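DUF5618 domain-containing protein (Dyadobacter fermentans, PDB 3MFN) is of unknown function, a mainly helical member of the DUF5618 family whose long helices pack side by side in a bundle. Local coordinates at residues A31-Y41 against V77-F85. Sequence-based numbering, arbitrary orientation. Where two conformers were deposited one is given.
Sequences AQEAVIEAKRY and VLFALDHYF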
ATOM      1  N   ALA A  31      25.824  19.100  -6.499  1.00 43.98           N
ATOM      2  CA  ALA A  31      26.563  18.093  -7.331  1.00 44.32           C
ATOM      3  C   ALA A  31      25.697  16.857  -7.303  1.00 44.78           C
ATOM      4  O   ALA A  31      24.503  16.966  -6.958  1.00 44.73           O
ATOM      5  CB  ALA A  31      27.958  17.810  -6.762  1.00 44.04           C
ATOM      6  N   GLN A  32      26.244  15.676  -7.628  1.00 44.70           N
ATOM      7  CA  GLN A  32      25.398  14.448  -7.608  0.60 44.37           C
ATOM      8  C   GLN A  32      25.552  13.567  -6.338  1.00 43.42           C
ATOM      9  O   GLN A  32      25.157  12.393  -6.321  1.00 42.97           O
ATOM     10  CB  GLN A  32      25.548  13.675  -8.927  0.60 44.75           C
ATOM     11  CG  GLN A  32      25.072  12.221  -8.922  0.60 45.24           C
ATOM     12  CD  GLN A  32      26.181  11.251  -8.542  0.60 45.85           C
ATOM     13  OE1 GLN A  32      27.364  11.545  -8.719  0.60 44.30           O
ATOM     14  NE2 GLN A  32      25.802  10.092  -8.011  0.60 46.09           N
ATOM     15  N   GLU A  33      26.093  14.166  -5.279  1.00 41.79           N
ATOM     16  CA  GLU A  33      25.830  13.726  -3.917  1.00 39.97           C
ATOM     17  C   GLU A  33      24.388  14.164  -3.467  1.00 38.27           C
ATOM     18  O   GLU A  33      24.028  14.112  -2.269  1.00 36.94           O
ATOM     19  CB  GLU A  33      26.813  14.370  -3.008  1.00 40.35           C
ATOM     20  CG  GLU A  33      26.739  15.873  -3.010  1.00 42.37           C
ATOM     21  CD  GLU A  33      28.137  16.465  -3.067  1.00 43.56           C
ATOM     22  OE1 GLU A  33      28.572  16.954  -4.163  1.00 42.98           O
ATOM     23  OE2 GLU A  33      28.803  16.359  -2.010  1.00 45.60           O
ATOM     24  N   ALA A  34      23.614  14.664  -4.423  1.00 35.15           N
ATOM     25  CA  ALA A  34      22.164  14.563  -4.377  1.00 33.82           C
ATOM     26  C   ALA A  34      21.734  13.124  -4.064  1.00 32.25           C
ATOM     27  O   ALA A  34      20.826  12.916  -3.273  1.00 32.39           O
ATOM     28  CB  ALA A  34      21.572  14.992  -5.710  1.00 33.44           C
ATOM     29  N   VAL A  35      22.370  12.135  -4.692  1.00 30.56           N
ATOM     30  CA  VAL A  35      22.065  10.716  -4.422  1.00 29.55           C
ATOM     31  C   VAL A  35      22.330  10.317  -2.954  1.00 29.56           C
ATOM     32  O   VAL A  35      21.531   9.601  -2.310  1.00 28.68           O
ATOM     33  CB  VAL A  35      22.869   9.819  -5.388  1.00 30.35           C
ATOM     34  CG1 VAL A  35      22.907   8.395  -4.932  1.00 31.12           C
ATOM     35  CG2 VAL A  35      22.278   9.901  -6.772  1.00 28.59           C
ATOM     36  N   ILE A  36      23.438  10.811  -2.405  1.00 28.75           N
ATOM     37  CA  ILE A  36      23.779  10.528  -1.020  1.00 28.12           C
ATOM     38  C   ILE A  36      22.771  11.125  -0.055  1.00 27.47           C
ATOM     39  O   ILE A  36      22.330  10.466   0.890  1.00 26.89           O
ATOM     40  CB  ILE A  36      25.165  11.029  -0.733  1.00 28.36           C
ATOM     41  CG1 ILE A  36      26.167  10.029  -1.351  1.00 30.35           C
ATOM     42  CG2 ILE A  36      25.415  11.218   0.781  1.00 28.33           C
ATOM     43  CD1 ILE A  36      26.177   9.953  -2.894  1.00 31.51           C
ATOM     44  N   GLU A  37      22.420  12.375  -0.282  1.00 26.45           N
ATOM     45  CA  GLU A  37      21.455  13.058   0.561  1.00 27.13           C
ATOM     46  C   GLU A  37      20.051  12.330   0.518  1.00 25.98           C
ATOM     47  O   GLU A  37      19.448  12.133   1.574  1.00 24.63           O
ATOM     48  CB  GLU A  37      21.407  14.545   0.187  1.00 27.73           C
ATOM     49  CG  GLU A  37      20.292  15.385   0.806  1.00 31.18           C
ATOM     50  CD  GLU A  37      20.590  15.857   2.247  1.00 34.35           C
ATOM     51  OE1 GLU A  37      21.451  15.264   2.922  1.00 36.34           O
ATOM     52  OE2 GLU A  37      19.925  16.815   2.702  1.00 35.51           O
ATOM     53  N   ALA A  38      19.622  11.867  -0.667  1.00 24.09           N
ATOM     54  CA  ALA A  38      18.427  11.051  -0.830  1.00 23.64           C
ATOM     55  C   ALA A  38      18.454   9.830   0.065  1.00 23.91           C
ATOM     56  O   ALA A  38      17.462   9.532   0.753  1.00 23.91           O
ATOM     57  CB  ALA A  38      18.232  10.647  -2.290  1.00 23.24           C
ATOM     58  N   LYS A  39      19.597   9.153   0.108  1.00 22.51           N
ATOM     59  CA  LYS A  39      19.759   7.967   0.928  1.00 22.78           C
ATOM     60  C   LYS A  39      19.800   8.347   2.418  1.00 22.52           C
ATOM     61  O   LYS A  39      19.376   7.536   3.224  1.00 21.50           O
ATOM     62  CB  LYS A  39      21.026   7.185   0.586  1.00 23.19           C
ATOM     63  CG  LYS A  39      21.022   6.638  -0.805  1.00 25.19           C
ATOM     64  CD  LYS A  39      22.329   6.021  -1.146  1.00 26.14           C
ATOM     65  CE  LYS A  39      22.359   5.546  -2.599  1.00 24.46           C
ATOM     66  NZ  LYS A  39      23.694   5.064  -2.934  1.00 26.96           N
ATOM     67  N   ARG A  40      20.293   9.551   2.756  1.00 22.27           N
ATOM     68  CA  ARG A  40      20.226   9.999   4.129  0.60 23.29           C
ATOM     69  C   ARG A  40      18.767  10.146   4.577  1.00 21.63           C
ATOM     70  O   ARG A  40      18.443   9.785   5.687  1.00 23.28           O
ATOM     71  CB  ARG A  40      21.048  11.266   4.349  0.60 23.47           C
ATOM     72  CG  ARG A  40      22.586  11.051   4.163  0.60 29.11           C
ATOM     73  CD  ARG A  40      23.101   9.851   4.966  0.60 35.20           C
ATOM     74  NE  ARG A  40      22.757   9.961   6.391  0.60 37.53           N
ATOM     75  CZ  ARG A  40      23.594  10.333   7.357  0.60 38.10           C
ATOM     76  NH1 ARG A  40      23.133  10.423   8.601  0.60 38.03           N
ATOM     77  NH2 ARG A  40      24.874  10.621   7.091  0.60 38.07           N
ATOM     78  N   TYR A  41      17.892  10.638   3.701  1.00 21.51           N
ATOM     79  CA  TYR A  41      16.461  10.776   4.018  1.00 20.57           C
ATOM     80  C   TYR A  41      15.863   9.383   4.238  1.00 19.44           C
ATOM     81  O   TYR A  41      15.109   9.152   5.194  1.00 16.76           O
ATOM     82  CB  TYR A  41      15.679  11.472   2.899  1.00 20.02           C
ATOM     83  CG  TYR A  41      15.711  12.974   2.818  1.00 21.80           C
ATOM     84  CD1 TYR A  41      14.565  13.707   2.993  1.00 20.77           C
ATOM     85  CD2 TYR A  41      16.873  13.672   2.477  1.00 27.34           C
ATOM     86  CE1 TYR A  41      14.542  15.067   2.879  1.00 19.58           C
ATOM     87  CE2 TYR A  41      16.873  15.121   2.350  1.00 26.32           C
ATOM     88  CZ  TYR A  41      15.684  15.787   2.564  1.00 20.64           C
ATOM     89  OH  TYR A  41      15.537  17.140   2.452  1.00 19.57           O
ATOM     90  N   VAL A  77      13.244  10.411  -2.098  1.00 19.11           N
ATOM     91  CA  VAL A  77      13.053  10.044  -3.467  1.00 17.53           C
ATOM     92  C   VAL A  77      12.882  11.302  -4.329  1.00 18.09           C
ATOM     93  O   VAL A  77      13.526  11.430  -5.401  1.00 18.27           O
ATOM     94  CB  VAL A  77      11.833   9.095  -3.639  1.00 17.11           C
ATOM     95  CG1 VAL A  77      11.563   8.788  -5.170  1.00 16.39           C
ATOM     96  CG2 VAL A  77      12.009   7.880  -2.819  1.00 14.89           C
ATOM     97  N   LEU A  78      11.979  12.192  -3.945  1.00 17.37           N
ATOM     98  CA  LEU A  78      11.822  13.459  -4.679  1.00 18.11           C
ATOM     99  C   LEU A  78      13.115  14.265  -4.800  1.00 18.08           C
ATOM    100  O   LEU A  78      13.403  14.823  -5.844  1.00 16.90           O
ATOM    101  CB  LEU A  78      10.701  14.329  -4.088  1.00 19.55           C
ATOM    102  CG  LEU A  78       9.287  13.727  -4.068  1.00 20.01           C
ATOM    103  CD1 LEU A  78       8.205  14.777  -3.817  1.00 19.42           C
ATOM    104  CD2 LEU A  78       8.929  12.880  -5.385  1.00 18.28           C
ATOM    105  N   PHE A  79      13.933  14.279  -3.743  1.00 18.83           N
ATOM    106  CA  PHE A  79      15.199  14.967  -3.769  1.00 19.19           C
ATOM    107  C   PHE A  79      16.125  14.445  -4.897  1.00 20.41           C
ATOM    108  O   PHE A  79      16.638  15.234  -5.724  1.00 21.13           O
ATOM    109  CB  PHE A  79      15.848  14.880  -2.389  1.00 20.49           C
ATOM    110  CG  PHE A  79      16.985  15.842  -2.201  1.00 20.77           C
ATOM    111  CD1 PHE A  79      18.250  15.539  -2.678  1.00 20.85           C
ATOM    112  CD2 PHE A  79      16.783  17.051  -1.554  1.00 21.30           C
ATOM    113  CE1 PHE A  79      19.305  16.446  -2.517  1.00 21.31           C
ATOM    114  CE2 PHE A  79      17.822  17.960  -1.366  1.00 21.97           C
ATOM    115  CZ  PHE A  79      19.092  17.669  -1.876  1.00 22.35           C
ATOM    116  N   ALA A  80      16.279  13.125  -4.997  1.00 20.33           N
ATOM    117  CA  ALA A  80      17.012  12.534  -6.108  1.00 21.39           C
ATOM    118  C   ALA A  80      16.365  12.928  -7.430  1.00 21.48           C
ATOM    119  O   ALA A  80      17.063  13.382  -8.318  1.00 20.27           O
ATOM    120  CB  ALA A  80      17.115  10.981  -5.978  1.00 20.04           C
ATOM    121  N   LEU A  81      15.038  12.791  -7.551  1.00 21.80           N
ATOM    122  CA  LEU A  81      14.352  13.152  -8.794  1.00 21.55           C
ATOM    123  C   LEU A  81      14.487  14.626  -9.192  1.00 22.66           C
ATOM    124  O   LEU A  81      14.690  14.935 -10.375  1.00 23.70           O
ATOM    125  CB  LEU A  81      12.881  12.709  -8.794  1.00 21.49           C
ATOM    126  CG  LEU A  81      12.642  11.170  -8.701  1.00 21.35           C
ATOM    127  CD1 LEU A  81      11.179  10.820  -8.570  1.00 21.23           C
ATOM    128  CD2 LEU A  81      13.239  10.420  -9.913  1.00 16.27           C
ATOM    129  N   ASP A  82      14.403  15.524  -8.222  1.00 23.62           N
ATOM    130  CA  ASP A  82      14.474  16.959  -8.479  1.00 23.76           C
ATOM    131  C   ASP A  82      15.841  17.312  -9.001  1.00 24.80           C
ATOM    132  O   ASP A  82      15.982  18.199  -9.862  1.00 24.96           O
ATOM    133  CB  ASP A  82      14.223  17.761  -7.201  1.00 24.16           C
ATOM    134  CG  ASP A  82      12.766  17.766  -6.808  1.00 23.24           C
ATOM    135  OD1 ASP A  82      11.956  17.521  -7.698  1.00 21.56           O
ATOM    136  OD2 ASP A  82      12.426  17.995  -5.625  1.00 25.82           O
ATOM    137  N   HIS A  83      16.850  16.625  -8.469  1.00 24.07           N
ATOM    138  CA  HIS A  83      18.199  16.871  -8.898  0.60 25.02           C
ATOM    139  C   HIS A  83      18.420  16.358 -10.311  1.00 24.81           C
ATOM    140  O   HIS A  83      19.097  16.980 -11.063  1.00 25.84           O
ATOM    141  CB  HIS A  83      19.279  16.302  -7.962  0.60 25.23           C
ATOM    142  CG  HIS A  83      20.668  16.681  -8.391  0.60 25.94           C
ATOM    143  ND1 HIS A  83      21.317  17.802  -7.914  0.60 28.17           N
ATOM    144  CD2 HIS A  83      21.514  16.113  -9.283  0.60 27.01           C
ATOM    145  CE1 HIS A  83      22.500  17.908  -8.493  0.60 27.48           C
ATOM    146  NE2 HIS A  83      22.650  16.887  -9.319  0.60 26.85           N
ATOM    147  N   TYR A  84      17.803  15.241 -10.692  1.00 25.58           N
ATOM    148  CA  TYR A  84      17.987  14.698 -12.046  1.00 26.04           C
ATOM    149  C   TYR A  84      17.201  15.480 -13.131  1.00 27.30           C
ATOM    150  O   TYR A  84      17.714  15.750 -14.227  1.00 25.43           O
ATOM    151  CB  TYR A  84      17.578  13.222 -12.063  1.00 26.23           C
ATOM    152  CG  TYR A  84      17.738  12.526 -13.403  1.00 26.95           C
ATOM    153  CD1 TYR A  84      18.950  12.527 -14.053  1.00 29.05           C
ATOM    154  CD2 TYR A  84      16.689  11.836 -13.995  1.00 28.19           C
ATOM    155  CE1 TYR A  84      19.118  11.878 -15.325  1.00 30.17           C
ATOM    156  CE2 TYR A  84      16.842  11.185 -15.249  1.00 31.26           C
ATOM    157  CZ  TYR A  84      18.058  11.220 -15.899  1.00 31.09           C
ATOM    158  OH  TYR A  84      18.225  10.595 -17.110  1.00 34.87           O
ATOM    159  N   PHE A  85      15.935  15.798 -12.836  1.00 28.30           N
ATOM    160  CA  PHE A  85      15.021  16.381 -13.828  1.00 29.62           C
ATOM    161  C   PHE A  85      15.065  17.920 -13.818  1.00 30.66           C
ATOM    162  O   PHE A  85      14.604  18.595 -14.754  1.00 30.10           O
ATOM    163  CB  PHE A  85      13.582  15.906 -13.568  1.00 30.27           C
ATOM    164  CG  PHE A  85      13.333  14.450 -13.912  1.00 30.47           C
ATOM    165  CD1 PHE A  85      13.642  13.948 -15.153  1.00 34.33           C
ATOM    166  CD2 PHE A  85      12.726  13.621 -13.012  1.00 31.49           C
ATOM    167  CE1 PHE A  85      13.384  12.638 -15.463  1.00 33.44           C
ATOM    168  CE2 PHE A  85      12.461  12.338 -13.319  1.00 32.88           C
ATOM    169  CZ  PHE A  85      12.809  11.835 -14.534  1.00 33.45           C
TER
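Phe79 reaches from helix 77-85 onto helix 34-41 and lies against the aliphatic part of Glu37, whose CG sits over one face of the ring, 3.9 Å from its centroid. At 22° off the ring normal this is a CH-pi contact. Both side chains set CG anti to the backbone N, and a bend at chi2 carries the carboxylate of Glu37 onward, its plane 66° from that of the ring. The ring edge points at the backbone one turn earlier, with CD1 3.7 Å from Ala34 O, a carbonyl already bonded to Ala38 N. On the CD2 side stands Tyr41, its centroid 5.8 Å from that of Phe79 and the two planes inclined at 31°. A turn further along helix 77-85, His83, in one of its two conformers, has Ala34 CB over an imidazole face, 3.6 Å from the ring centroid; this second CH-pi contact is therefore less certain. Beside this aromatic row, on the buried side of the interface, the helices meet through methyls, Ala38 CB to Ala80 CB at 3.9 Å, small residues consistent with the 8.2 Å approach of the antiparallel axes of segments 34-41 and 77-85. Replacing Phe79 by alanine is likely to leave the CG of Glu37 without the ring face it lies on and to open a gap beside Ala34. The contact joins the start of helix 34-52 to the end of helix 63-85 in the bundle, while Val77 on the latter touches Ala142 of helix 132-153. Its chemistry is that of methyl, methylene and aromatic surfaces, consistent with adhesion through close packing and CH-pi attraction and not through paired charges.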